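Local structure of adenylation domain (Streptomyces sp., 5N9X) at residues P361-L366 with Y401-D406; A94-D99 with A162-T167; H431-S436 with P494-P499; A83-I88 with E217-L222. The protein is an adenylation domain of the ANL group of AMP-binding enzymes, modelled with ATP, threonine and a magnesium ion bound. All coordinates share one frame; numbering follows the deposited sequence. Where two conformers were deposited one is given.

Contact 1. Residues P361-L366 with Y401-D406; sequences PGELWL and YYHSGD. With ATP (adenosine-5'-triphosphate), chain D.
The carbonyl oxygen of Leu364 is gripped by two donors of a single residue: Ser404 N lies 3.1 Å from Leu364 O, nearly in line with the C=O bond, while Ser404 OG sits 3.0 Å from Leu364 O and tilted out of the carbonyl plane. Ser404 OG also accepts from Asp406 N, closing an ST turn around Gly405. Beyond this turn, Leu364 N donates to Asp406 O. Before Ser404 the strands pair as regular antiparallel ones, with Tyr402 N 2.7 Å from Leu366 O. Trp365 and His403, the neighbouring non-hydrogen-bonded pair, extend alongside each other into an offset stack, planes 8° apart and centroids of the indole six-membered ring and the imidazole 3.6 Å apart. A hydrogen bond between His403 NE2 and Thr387 OG1 helps set the rotation of the imidazole. The Tyr401 side chain runs across that of Trp365, the ring planes inclined at 49°, and completes an aromatic cluster. The extended Glu363, with CG opposite its backbone N (chi1 -178°), passes the indole edge; OE1 takes a weak bond from Trp365 NE1 and OE2 one from Gly405 N. Asp406 grips the ribose of ATP, with OD1 2.6 Å from O2' and OD2 3.0 Å from O3', and the hydroxyls of Tyr311 and Tyr418 bond to its carboxylate. A carboxylate holding both ribose hydroxyls is a hallmark of the nucleotide site in ANL enzymes.

Contact 2. Residues A94-D99 with A162-T167; sequences AYVPLD and AYIIYT. With ATP (adenosine-5'-triphosphate), chain D.
Tyr95 and Tyr163 form a single parallel bridge, Tyr95 N donating to Ala162 O and Tyr95 O accepting from Ile164 N, each bond 3.2 Å long, while the two short strands run 26° apart. The two tyrosines run alongside in the same direction. With CG held between its backbone N and carbonyl carbon (chi1 74°), the Tyr95 ring is brought over the neighbouring strand, and Tyr163 CB sits on one of its faces in a CH-pi contact, 3.7 Å above the plane and displaced toward the rim. On the other side of the strands Val96 and Ile164 meet, Val96 CG2 lying 4.0 Å from Ile164 CB. Val96 CG1 also approaches Tyr166, whose hydroxyl is bonded to Asp113. Back on the tyrosine side, the Pro97 ring meets Ile165, Pro97 CG 3.9 Å from Ile165 CG1. Strand 162-167 finishes at Thr167, where Thr167 OG1 donates to ATP O2G at 3.1 Å; here begins the Ser/Thr/Gly-rich loop that handles the phosphates in this family. Strand 94-97 is the edge strand of a parallel sheet, bonded within it to strand 70-74, and the single bridge links that edge to strand 162-167, which pairs in turn with strand 175-180, where Ala162 and Tyr163 face Val179 in a classic beta bulge. Helix 79-90 packs on Tyr95 and Ala162, and helix 104-114 on Leu98 and Tyr166.

Contact 3. Residues H431-S436 with P494-P499; sequences HRIELS and PSYMQP
Tyr496 reaches across to His431 from its first side-chain carbon: Tyr496 CB stands over the imidazole, 3.7 Å from the centroid of the His431 ring and close to the ring normal, as a CH-pi contact. CG comes next, above the middle of the same imidazole, where the two rings form an offset stack with planes 20° apart and centroids 4.1 Å apart. The chi1 of 71°, which puts CG between the backbone N and the carbonyl carbon, lays the phenol ring back toward strand 431-434. This strand pairs with strand 425-428 in an antiparallel hairpin and contributes to the Arg-Ile-Glu-Leu sequence of the A8 core motif of adenylation domains; Tyr496 comes from a 3-10 turn after helix 482-492. Farther out, Tyr496 CD2 approaches Ile433 CG1 at 4.3 Å, and Tyr496 CE2 has Arg432 O at the ring edge, in the ring plane, 3.6 Å away. Tyr496 OH ends 4.2 Å from the same Arg432 O. Met497 CG covers the opposite face of the phenol ring from His431, so the ring lies sandwiched between them. From there the methionine chain bends at chi3 (88°) and brings Met497 CE to 4.1 Å from Glu434 O, while the Glu434 carboxylate bonds to Gln425.

Contact 4. Residues A83-I88 with E217-L222; sequences AAMLGI and EIWGAL
Met85 is the first residue of helix 83-88 to meet helix 217-222, reaching Ile218 tip to tip with Met85 CE 3.6 Å from Ile218 CD1. The axes of the two segments come no closer than 13.1 Å and are nearly perpendicular, at 81°, so long side chains make the contact. Met85 does this with CG opposite its backbone N (chi1 167°) and bends at chi2 and chi3, which bring the methyl group to both branches of Ile218; Met85 CE is also 3.9 Å from Ile218 CG2. The sulfur makes an oblique Met-aromatic contact with Trp219, Met85 SD lying 5.5 Å from the centroid of the five-membered ring. Leu86, one residue on, uses both methyl groups. Leu86 and Trp219 pass one another head to tail, with Leu86 CD2 3.6 Å from Trp219 CH2 at the far end of the indole. The other methyl, Leu86 CD1, lies 4.2 Å from Leu222 CD1, one turn beyond Ile218. Within helix 217-222 itself, Ile218 CG2 covers part of one face of the Trp219 ring. No hydrogen bond crosses this interface, and all five touching residues are buried. On its other sides helix 79-90 rests against strand 70-74 through Ala84, Met85 and Ile88, and against helix 46-62 through Ala83 and Leu86. Helix 213-222 lies on strand 202-205, which Glu217, Ile218 and Ala221 touch, so the contact joins helices that cover two different sheets.

Contacts 2 and 4 form one buried region of the large N-terminal part: helix 79-90 leads into strand 94-97, and Tyr95 packs on Met85, with CE1 of Tyr95 3.4 Å from CG of Met85. Contact 4 is purely apolar, whereas contact 2 adds backbone bonding between parallel strands. Contact 1, partly buried, has the richest polar chemistry, with antiparallel pairing and a carboxylate on the nucleotide. It shares ATP with contact 2, the one holding the ribose and the other the terminal phosphate, although their centres are about 24 Å apart. Contact 3, more exposed, lies across the chain's centre from contacts 2 and 4 and relies on stacking without hydrogen bonds.

Contact 1. Residues P361-L366 with Y401-D406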
# COMPACT_ATOMS: atom_id res chain seq x y z
N PRO A 361 19.09 -8.15 14.72
CA PRO A 361 18.16 -8.29 13.59
C PRO A 361 17.51 -9.67 13.54
O PRO A 361 18.19 -10.65 13.84
CB PRO A 361 19.05 -8.08 12.35
CG PRO A 361 20.28 -7.40 12.87
CD PRO A 361 20.47 -7.92 14.27
N GLY A 362 16.24 -9.75 13.19
CA GLY A 362 15.59 -11.03 12.98
C GLY A 362 14.33 -10.85 12.17
O GLY A 362 13.98 -9.72 11.84
N GLU A 363 13.64 -11.94 11.85
CA GLU A 363 12.38 -11.87 11.13
C GLU A 363 11.19 -11.46 12.01
O GLU A 363 10.92 -12.09 13.06
CB GLU A 363 12.06 -13.20 10.43
CG GLU A 363 10.76 -13.13 9.61
CD GLU A 363 10.42 -14.41 8.86
OE1 GLU A 363 10.97 -15.49 9.18
OE2 GLU A 363 9.58 -14.33 7.93
N LEU A 364 10.45 -10.44 11.58
CA LEU A 364 9.27 -10.03 12.33
C LEU A 364 8.10 -10.96 12.04
O LEU A 364 7.80 -11.25 10.88
CB LEU A 364 8.89 -8.59 12.02
CG LEU A 364 7.55 -8.08 12.54
CD1 LEU A 364 7.67 -7.64 13.98
CD2 LEU A 364 7.11 -6.91 11.70
N TRP A 365 7.48 -11.44 13.13
CA TRP A 365 6.26 -12.24 13.10
C TRP A 365 5.16 -11.41 13.76
O TRP A 365 5.45 -10.64 14.68
CB TRP A 365 6.45 -13.57 13.86
CG TRP A 365 7.32 -14.59 13.14
CD1 TRP A 365 8.15 -14.36 12.09
CD2 TRP A 365 7.44 -16.00 13.45
NE1 TRP A 365 8.79 -15.52 11.72
CE2 TRP A 365 8.37 -16.54 12.54
CE3 TRP A 365 6.85 -16.84 14.41
CZ2 TRP A 365 8.73 -17.90 12.55
CZ3 TRP A 365 7.22 -18.19 14.42
CH2 TRP A 365 8.15 -18.70 13.50
N LEU A 366 3.92 -11.55 13.27
CA LEU A 366 2.79 -10.75 13.78
C LEU A 366 1.51 -11.59 14.03
O LEU A 366 1.08 -12.37 13.18
CB LEU A 366 2.46 -9.59 12.82
CG LEU A 366 3.50 -8.52 12.48
CD1 LEU A 366 3.04 -7.63 11.33
CD2 LEU A 366 3.83 -7.65 13.71
N TYR A 401 0.74 -16.66 13.92
CA TYR A 401 1.72 -15.66 13.52
C TYR A 401 1.83 -15.57 12.00
O TYR A 401 1.90 -16.59 11.34
CB TYR A 401 3.11 -15.99 14.11
CG TYR A 401 3.28 -15.65 15.57
CD1 TYR A 401 3.46 -14.33 16.00
CD2 TYR A 401 3.30 -16.66 16.54
CE1 TYR A 401 3.61 -14.02 17.35
CE2 TYR A 401 3.46 -16.37 17.89
CZ TYR A 401 3.62 -15.06 18.29
OH TYR A 401 3.78 -14.78 19.63
N TYR A 402 1.85 -14.35 11.45
CA TYR A 402 2.23 -14.19 10.04
C TYR A 402 3.70 -13.81 9.94
O TYR A 402 4.18 -12.87 10.60
CB TYR A 402 1.38 -13.12 9.32
CG TYR A 402 1.93 -12.81 7.93
CD1 TYR A 402 1.77 -13.72 6.89
CD2 TYR A 402 2.63 -11.64 7.67
CE1 TYR A 402 2.27 -13.47 5.63
CE2 TYR A 402 3.14 -11.37 6.41
CZ TYR A 402 2.95 -12.30 5.39
OH TYR A 402 3.42 -12.07 4.12
N HIS A 403 4.41 -14.54 9.11
CA HIS A 403 5.83 -14.30 8.94
C HIS A 403 5.99 -13.26 7.84
O HIS A 403 5.69 -13.52 6.68
CB HIS A 403 6.56 -15.61 8.61
CG HIS A 403 6.28 -16.72 9.58
ND1 HIS A 403 6.80 -17.99 9.42
CD2 HIS A 403 5.56 -16.76 10.72
CE1 HIS A 403 6.40 -18.76 10.42
NE2 HIS A 403 5.64 -18.04 11.22
N SER A 404 6.47 -12.08 8.21
CA SER A 404 6.51 -10.96 7.29
C SER A 404 7.59 -11.12 6.22
O SER A 404 7.50 -10.55 5.13
CB SER A 404 6.74 -9.65 8.06
OG SER A 404 8.10 -9.51 8.44
N GLY A 405 8.63 -11.87 6.56
CA GLY A 405 9.80 -11.97 5.70
C GLY A 405 10.61 -10.68 5.73
O GLY A 405 11.39 -10.40 4.82
N ASP A 406 10.39 -9.88 6.77
CA ASP A 406 11.09 -8.61 6.94
C ASP A 406 12.04 -8.69 8.13
O ASP A 406 11.68 -9.26 9.17
CB ASP A 406 10.10 -7.47 7.13
CG ASP A 406 9.51 -6.97 5.83
OD1 ASP A 406 10.29 -6.54 4.95
OD2 ASP A 406 8.27 -7.02 5.67
PG ATP D . 4.01 -9.37 -1.10
O1G ATP D . 5.09 -9.86 -0.14
O2G ATP D . 3.84 -10.22 -2.32
O3G ATP D . 2.66 -9.12 -0.46
PB ATP D . 4.58 -6.50 -1.04
O1B ATP D . 5.71 -6.66 -0.02
O2B ATP D . 4.55 -5.32 -1.96
O3B ATP D . 4.55 -7.96 -1.77
PA ATP D . 2.49 -5.40 0.41
O1A ATP D . 1.71 -5.99 1.56
O2A ATP D . 1.78 -4.41 -0.51
O3A ATP D . 3.11 -6.61 -0.42
O5' ATP D . 3.91 -4.75 0.87
C5' ATP D . 4.45 -4.79 2.19
C4' ATP D . 5.97 -4.76 2.15
O4' ATP D . 6.47 -3.44 2.03
C3' ATP D . 6.66 -5.40 3.34
O3' ATP D . 7.16 -6.66 2.91
C2' ATP D . 7.81 -4.49 3.70
O2' ATP D . 9.01 -5.07 3.21
C1' ATP D . 7.56 -3.21 2.93
N9 ATP D . 7.20 -2.08 3.85
C8 ATP D . 5.94 -1.65 4.09
N7 ATP D . 5.91 -0.60 4.95
C5 ATP D . 7.19 -0.33 5.27
C6 ATP D . 7.87 0.66 6.13
N6 ATP D . 7.14 1.57 6.82
N1 ATP D . 9.21 0.63 6.21
C2 ATP D . 9.91 -0.31 5.54
N3 ATP D . 9.38 -1.24 4.72
C4 ATP D . 8.04 -1.31 4.54

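Contact 2. Residues A94-D99 with A162-T167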
# COMPACT_ATOMS: atom_id res chain seq x y z
N ALA A 94 -17.54 -9.61 -1.36
CA ALA A 94 -16.22 -8.99 -1.35
C ALA A 94 -15.97 -8.37 -2.71
O ALA A 94 -16.38 -8.93 -3.74
CB ALA A 94 -15.14 -10.00 -1.02
N TYR A 95 -15.30 -7.22 -2.74
CA TYR A 95 -14.87 -6.67 -4.02
C TYR A 95 -13.41 -7.03 -4.32
O TYR A 95 -12.57 -7.10 -3.43
CB TYR A 95 -15.10 -5.16 -4.10
CG TYR A 95 -14.15 -4.29 -3.30
CD1 TYR A 95 -14.38 -4.05 -1.95
CD2 TYR A 95 -13.08 -3.67 -3.90
CE1 TYR A 95 -13.55 -3.25 -1.23
CE2 TYR A 95 -12.24 -2.89 -3.20
CZ TYR A 95 -12.48 -2.67 -1.86
OH TYR A 95 -11.63 -1.86 -1.14
N VAL A 96 -13.16 -7.31 -5.59
CA VAL A 96 -11.87 -7.72 -6.09
C VAL A 96 -11.43 -6.69 -7.11
O VAL A 96 -11.77 -6.78 -8.29
CB VAL A 96 -11.93 -9.12 -6.72
CG1 VAL A 96 -10.54 -9.56 -7.22
CG2 VAL A 96 -12.47 -10.12 -5.71
N PRO A 97 -10.67 -5.68 -6.66
CA PRO A 97 -10.39 -4.54 -7.53
C PRO A 97 -9.40 -4.87 -8.63
O PRO A 97 -8.46 -5.60 -8.40
CB PRO A 97 -9.80 -3.49 -6.58
CG PRO A 97 -9.21 -4.28 -5.47
CD PRO A 97 -10.03 -5.55 -5.34
N LEU A 98 -9.64 -4.34 -9.82
CA LEU A 98 -8.76 -4.52 -10.95
C LEU A 98 -8.35 -3.13 -11.37
O LEU A 98 -9.20 -2.33 -11.77
CB LEU A 98 -9.46 -5.26 -12.09
CG LEU A 98 -10.11 -6.60 -11.77
CD1 LEU A 98 -10.80 -7.21 -12.97
CD2 LEU A 98 -9.05 -7.53 -11.25
N ASP A 99 -7.07 -2.82 -11.27
CA ASP A 99 -6.66 -1.50 -11.69
C ASP A 99 -6.61 -1.48 -13.22
O ASP A 99 -6.08 -2.40 -13.82
CB ASP A 99 -5.30 -1.12 -11.12
CG ASP A 99 -4.97 0.32 -11.39
OD1 ASP A 99 -4.66 0.62 -12.54
OD2 ASP A 99 -5.03 1.16 -10.46
N ALA A 162 -14.13 -8.64 3.06
CA ALA A 162 -14.48 -7.34 2.54
C ALA A 162 -13.80 -7.13 1.19
O ALA A 162 -14.39 -6.60 0.25
CB ALA A 162 -14.07 -6.24 3.53
N TYR A 163 -12.55 -7.55 1.09
CA TYR A 163 -11.83 -7.37 -0.15
C TYR A 163 -10.75 -8.39 -0.37
O TYR A 163 -10.29 -9.06 0.55
CB TYR A 163 -11.24 -5.97 -0.25
CG TYR A 163 -10.19 -5.59 0.77
CD1 TYR A 163 -8.84 -5.91 0.57
CD2 TYR A 163 -10.53 -4.87 1.90
CE1 TYR A 163 -7.88 -5.52 1.48
CE2 TYR A 163 -9.59 -4.49 2.81
CZ TYR A 163 -8.27 -4.81 2.61
OH TYR A 163 -7.34 -4.41 3.55
N ILE A 164 -10.38 -8.52 -1.64
CA ILE A 164 -9.33 -9.39 -2.05
C ILE A 164 -8.42 -8.63 -2.98
O ILE A 164 -8.76 -8.29 -4.12
CB ILE A 164 -9.87 -10.66 -2.70
CG1 ILE A 164 -10.50 -11.50 -1.62
CG2 ILE A 164 -8.74 -11.43 -3.38
CD1 ILE A 164 -11.60 -12.31 -2.08
N ILE A 165 -7.27 -8.31 -2.42
CA ILE A 165 -6.27 -7.52 -3.10
C ILE A 165 -5.11 -8.43 -3.44
O ILE A 165 -4.74 -9.31 -2.66
CB ILE A 165 -5.85 -6.33 -2.21
CG1 ILE A 165 -6.76 -5.15 -2.55
CG2 ILE A 165 -4.39 -6.00 -2.40
CD1 ILE A 165 -6.43 -3.85 -1.84
N TYR A 166 -4.59 -8.27 -4.65
CA TYR A 166 -3.52 -9.14 -5.14
C TYR A 166 -2.17 -8.50 -4.95
O TYR A 166 -1.95 -7.35 -5.33
CB TYR A 166 -3.77 -9.50 -6.61
CG TYR A 166 -4.67 -10.69 -6.75
CD1 TYR A 166 -6.02 -10.62 -6.46
CD2 TYR A 166 -4.15 -11.92 -7.15
CE1 TYR A 166 -6.83 -11.72 -6.58
CE2 TYR A 166 -4.95 -13.02 -7.27
CZ TYR A 166 -6.29 -12.91 -6.98
OH TYR A 166 -7.09 -14.01 -7.10
N THR A 167 -1.28 -9.25 -4.32
CA THR A 167 0.09 -8.81 -4.12
C THR A 167 1.00 -9.45 -5.17
O THR A 167 0.61 -10.39 -5.87
CB THR A 167 0.58 -9.14 -2.70
OG1 THR A 167 0.76 -10.55 -2.55
CG2 THR A 167 -0.41 -8.61 -1.67
PG ATP D . 4.01 -9.37 -1.10
O1G ATP D . 5.09 -9.86 -0.14
O2G ATP D . 3.84 -10.22 -2.32
O3G ATP D . 2.66 -9.12 -0.46
PB ATP D . 4.58 -6.50 -1.04
O1B ATP D . 5.71 -6.66 -0.02
O2B ATP D . 4.55 -5.32 -1.96
O3B ATP D . 4.55 -7.96 -1.77
PA ATP D . 2.49 -5.40 0.41
O1A ATP D . 1.71 -5.99 1.56
O2A ATP D . 1.78 -4.41 -0.51
O3A ATP D . 3.11 -6.61 -0.42
O5' ATP D . 3.91 -4.75 0.87
C5' ATP D . 4.45 -4.79 2.19
C4' ATP D . 5.97 -4.76 2.15
O4' ATP D . 6.47 -3.44 2.03
C3' ATP D . 6.66 -5.40 3.34
O3' ATP D . 7.16 -6.66 2.91
C2' ATP D . 7.81 -4.49 3.70
O2' ATP D . 9.01 -5.07 3.21
C1' ATP D . 7.56 -3.21 2.93
N9 ATP D . 7.20 -2.08 3.85
C8 ATP D . 5.94 -1.65 4.09
N7 ATP D . 5.91 -0.60 4.95
C5 ATP D . 7.19 -0.33 5.27
C6 ATP D . 7.87 0.66 6.13
N6 ATP D . 7.14 1.57 6.82
N1 ATP D . 9.21 0.63 6.21
C2 ATP D . 9.91 -0.31 5.54
N3 ATP D . 9.38 -1.24 4.72
C4 ATP D . 8.04 -1.31 4.54

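Contact 3. Residues H431-S436 with P494-P499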
# COMPACT_ATOMS: atom_id res chain seq x y z
N HIS A 431 30.06 -14.73 -0.51
CA HIS A 431 29.71 -13.53 0.25
C HIS A 431 28.21 -13.35 0.41
O HIS A 431 27.43 -13.73 -0.45
CB HIS A 431 30.26 -12.28 -0.41
CG HIS A 431 31.74 -12.28 -0.62
ND1 HIS A 431 32.63 -11.97 0.39
CD2 HIS A 431 32.49 -12.47 -1.74
CE1 HIS A 431 33.86 -12.01 -0.09
NE2 HIS A 431 33.80 -12.31 -1.38
N ARG A 432 27.82 -12.72 1.52
CA ARG A 432 26.43 -12.31 1.76
C ARG A 432 26.23 -10.85 1.38
O ARG A 432 26.99 -9.99 1.84
CB ARG A 432 26.03 -12.49 3.22
CG ARG A 432 24.63 -12.00 3.53
CD ARG A 432 24.38 -11.86 5.02
NE ARG A 432 23.85 -13.08 5.61
CZ ARG A 432 23.25 -13.13 6.80
NH1 ARG A 432 23.10 -12.02 7.51
NH2 ARG A 432 22.80 -14.28 7.27
N ILE A 433 25.23 -10.58 0.54
CA ILE A 433 24.99 -9.24 0.07
C ILE A 433 23.62 -8.73 0.48
O ILE A 433 22.59 -9.38 0.22
CB ILE A 433 25.14 -9.16 -1.46
CG1 ILE A 433 26.55 -9.58 -1.88
CG2 ILE A 433 24.85 -7.75 -1.95
CD1 ILE A 433 26.68 -10.06 -3.31
N GLU A 434 23.63 -7.58 1.13
CA GLU A 434 22.44 -6.78 1.33
C GLU A 434 22.17 -5.96 0.08
O GLU A 434 22.75 -4.88 -0.06
CB GLU A 434 22.63 -5.85 2.53
CG GLU A 434 23.12 -6.57 3.75
CD GLU A 434 22.03 -7.37 4.41
OE1 GLU A 434 20.86 -6.96 4.30
OE2 GLU A 434 22.35 -8.40 5.04
N LEU A 435 21.32 -6.46 -0.81
CA LEU A 435 21.03 -5.77 -2.07
C LEU A 435 20.58 -4.34 -1.78
O LEU A 435 20.95 -3.39 -2.48
CB LEU A 435 19.97 -6.54 -2.88
CG LEU A 435 20.42 -7.91 -3.44
CD1 LEU A 435 19.28 -8.71 -4.02
CD2 LEU A 435 21.55 -7.81 -4.45
N SER A 436 19.81 -4.18 -0.72
CA SER A 436 19.29 -2.88 -0.32
C SER A 436 20.37 -1.87 0.11
O SER A 436 20.20 -0.68 -0.10
CB SER A 436 18.26 -3.08 0.80
OG SER A 436 17.71 -1.85 1.20
N PRO A 494 32.53 -2.27 -0.26
CA PRO A 494 33.54 -3.29 -0.58
C PRO A 494 33.34 -3.90 -1.98
O PRO A 494 32.24 -3.84 -2.54
CB PRO A 494 33.36 -4.32 0.55
CG PRO A 494 31.93 -4.14 1.00
CD PRO A 494 31.63 -2.68 0.83
N SER A 495 34.43 -4.44 -2.53
CA SER A 495 34.50 -4.88 -3.93
C SER A 495 33.48 -5.95 -4.32
O SER A 495 32.93 -5.91 -5.43
CB SER A 495 35.90 -5.40 -4.22
OG SER A 495 36.82 -4.33 -4.33
N TYR A 496 33.25 -6.91 -3.43
CA TYR A 496 32.26 -7.97 -3.67
C TYR A 496 30.83 -7.42 -3.74
O TYR A 496 29.94 -8.07 -4.29
CB TYR A 496 32.37 -9.06 -2.58
CG TYR A 496 31.88 -8.72 -1.17
CD1 TYR A 496 32.68 -8.02 -0.26
CD2 TYR A 496 30.62 -9.12 -0.73
CE1 TYR A 496 32.24 -7.74 1.04
CE2 TYR A 496 30.16 -8.84 0.55
CZ TYR A 496 30.98 -8.15 1.43
OH TYR A 496 30.50 -7.88 2.70
N MET A 497 30.63 -6.23 -3.19
CA MET A 497 29.30 -5.61 -3.17
C MET A 497 29.07 -4.64 -4.32
O MET A 497 28.02 -4.01 -4.37
CB MET A 497 29.06 -4.88 -1.85
CG MET A 497 28.70 -5.78 -0.68
SD MET A 497 28.46 -4.81 0.82
CE MET A 497 26.72 -4.38 0.70
N GLN A 498 30.04 -4.52 -5.22
CA GLN A 498 29.95 -3.56 -6.31
C GLN A 498 29.26 -4.16 -7.53
O GLN A 498 29.65 -5.24 -7.99
CB GLN A 498 31.34 -3.04 -6.66
CG GLN A 498 31.79 -1.87 -5.76
CD GLN A 498 33.31 -1.79 -5.59
OE1 GLN A 498 34.07 -2.31 -6.39
NE2 GLN A 498 33.76 -1.10 -4.54
N PRO A 499 28.22 -3.48 -8.04
CA PRO A 499 27.45 -3.95 -9.20
C PRO A 499 28.35 -4.16 -10.41
O PRO A 499 29.20 -3.33 -10.71
CB PRO A 499 26.43 -2.83 -9.44
CG PRO A 499 26.31 -2.14 -8.10
CD PRO A 499 27.70 -2.19 -7.53

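Contact 4. Residues A83-I88 with E217-L222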
# COMPACT_ATOMS: atom_id res chain seq x y z
N ALA A 83 -19.23 4.17 -4.94
CA ALA A 83 -20.59 3.76 -4.66
C ALA A 83 -20.77 2.27 -5.00
O ALA A 83 -21.40 1.52 -4.25
CB ALA A 83 -21.60 4.64 -5.43
N ALA A 84 -20.18 1.84 -6.11
CA ALA A 84 -20.17 0.43 -6.45
C ALA A 84 -19.51 -0.39 -5.35
O ALA A 84 -19.98 -1.48 -4.99
CB ALA A 84 -19.47 0.20 -7.79
N MET A 85 -18.42 0.12 -4.79
CA MET A 85 -17.71 -0.72 -3.84
C MET A 85 -18.54 -0.82 -2.55
O MET A 85 -18.60 -1.88 -1.92
CB MET A 85 -16.29 -0.19 -3.61
CG MET A 85 -15.60 -0.80 -2.43
SD MET A 85 -15.77 0.29 -1.00
CE MET A 85 -14.19 1.14 -1.11
N LEU A 86 -19.23 0.25 -2.17
CA LEU A 86 -20.11 0.19 -1.01
C LEU A 86 -21.27 -0.75 -1.28
O LEU A 86 -21.63 -1.55 -0.44
CB LEU A 86 -20.64 1.57 -0.65
CG LEU A 86 -19.59 2.55 -0.17
CD1 LEU A 86 -20.13 3.98 -0.18
CD2 LEU A 86 -19.15 2.16 1.22
N GLY A 87 -21.84 -0.67 -2.48
CA GLY A 87 -22.92 -1.55 -2.86
C GLY A 87 -22.52 -3.01 -2.76
O GLY A 87 -23.25 -3.85 -2.20
N ILE A 88 -21.34 -3.32 -3.29
CA ILE A 88 -20.78 -4.66 -3.18
C ILE A 88 -20.66 -5.12 -1.72
O ILE A 88 -21.02 -6.25 -1.38
CB ILE A 88 -19.39 -4.75 -3.89
CG1 ILE A 88 -19.56 -4.63 -5.40
CG2 ILE A 88 -18.67 -6.03 -3.54
CD1 ILE A 88 -18.25 -4.48 -6.18
N GLU A 217 -7.26 4.99 3.14
CA GLU A 217 -7.64 6.31 2.69
C GLU A 217 -9.17 6.44 2.64
O GLU A 217 -9.73 7.36 3.22
CB GLU A 217 -7.02 6.60 1.31
CG GLU A 217 -5.51 6.87 1.34
CD GLU A 217 -4.88 7.04 -0.05
OE1 GLU A 217 -5.41 6.49 -1.05
OE2 GLU A 217 -3.84 7.73 -0.16
N ILE A 218 -9.83 5.52 1.96
CA ILE A 218 -11.29 5.56 1.83
C ILE A 218 -12.01 5.50 3.18
O ILE A 218 -12.88 6.35 3.49
CB ILE A 218 -11.81 4.37 0.96
CG1 ILE A 218 -11.41 4.56 -0.51
CG2 ILE A 218 -13.30 4.18 1.12
CD1 ILE A 218 -11.22 3.20 -1.30
N TRP A 219 -11.63 4.51 4.00
CA TRP A 219 -12.33 4.27 5.25
C TRP A 219 -11.88 5.21 6.36
O TRP A 219 -12.64 5.48 7.29
CB TRP A 219 -12.19 2.80 5.63
CG TRP A 219 -13.07 2.03 4.73
CD1 TRP A 219 -12.69 1.23 3.69
CD2 TRP A 219 -14.50 2.05 4.73
NE1 TRP A 219 -13.80 0.73 3.06
CE2 TRP A 219 -14.92 1.21 3.68
CE3 TRP A 219 -15.46 2.69 5.52
CZ2 TRP A 219 -16.28 1.00 3.39
CZ3 TRP A 219 -16.80 2.48 5.24
CH2 TRP A 219 -17.20 1.64 4.19
N GLY A 220 -10.67 5.73 6.25
CA GLY A 220 -10.25 6.84 7.09
C GLY A 220 -11.31 7.93 7.05
O GLY A 220 -11.80 8.39 8.09
N ALA A 221 -11.71 8.29 5.83
CA ALA A 221 -12.72 9.31 5.60
C ALA A 221 -14.15 8.87 5.92
O ALA A 221 -14.85 9.51 6.69
CB ALA A 221 -12.66 9.76 4.15
N LEU A 222 -14.58 7.78 5.30
CA LEU A 222 -15.98 7.38 5.33
C LEU A 222 -16.45 6.83 6.68
O LEU A 222 -17.66 6.77 6.94
CB LEU A 222 -16.22 6.35 4.23
CG LEU A 222 -16.27 6.80 2.76
CD1 LEU A 222 -16.87 5.70 1.90
CD2 LEU A 222 -16.99 8.15 2.54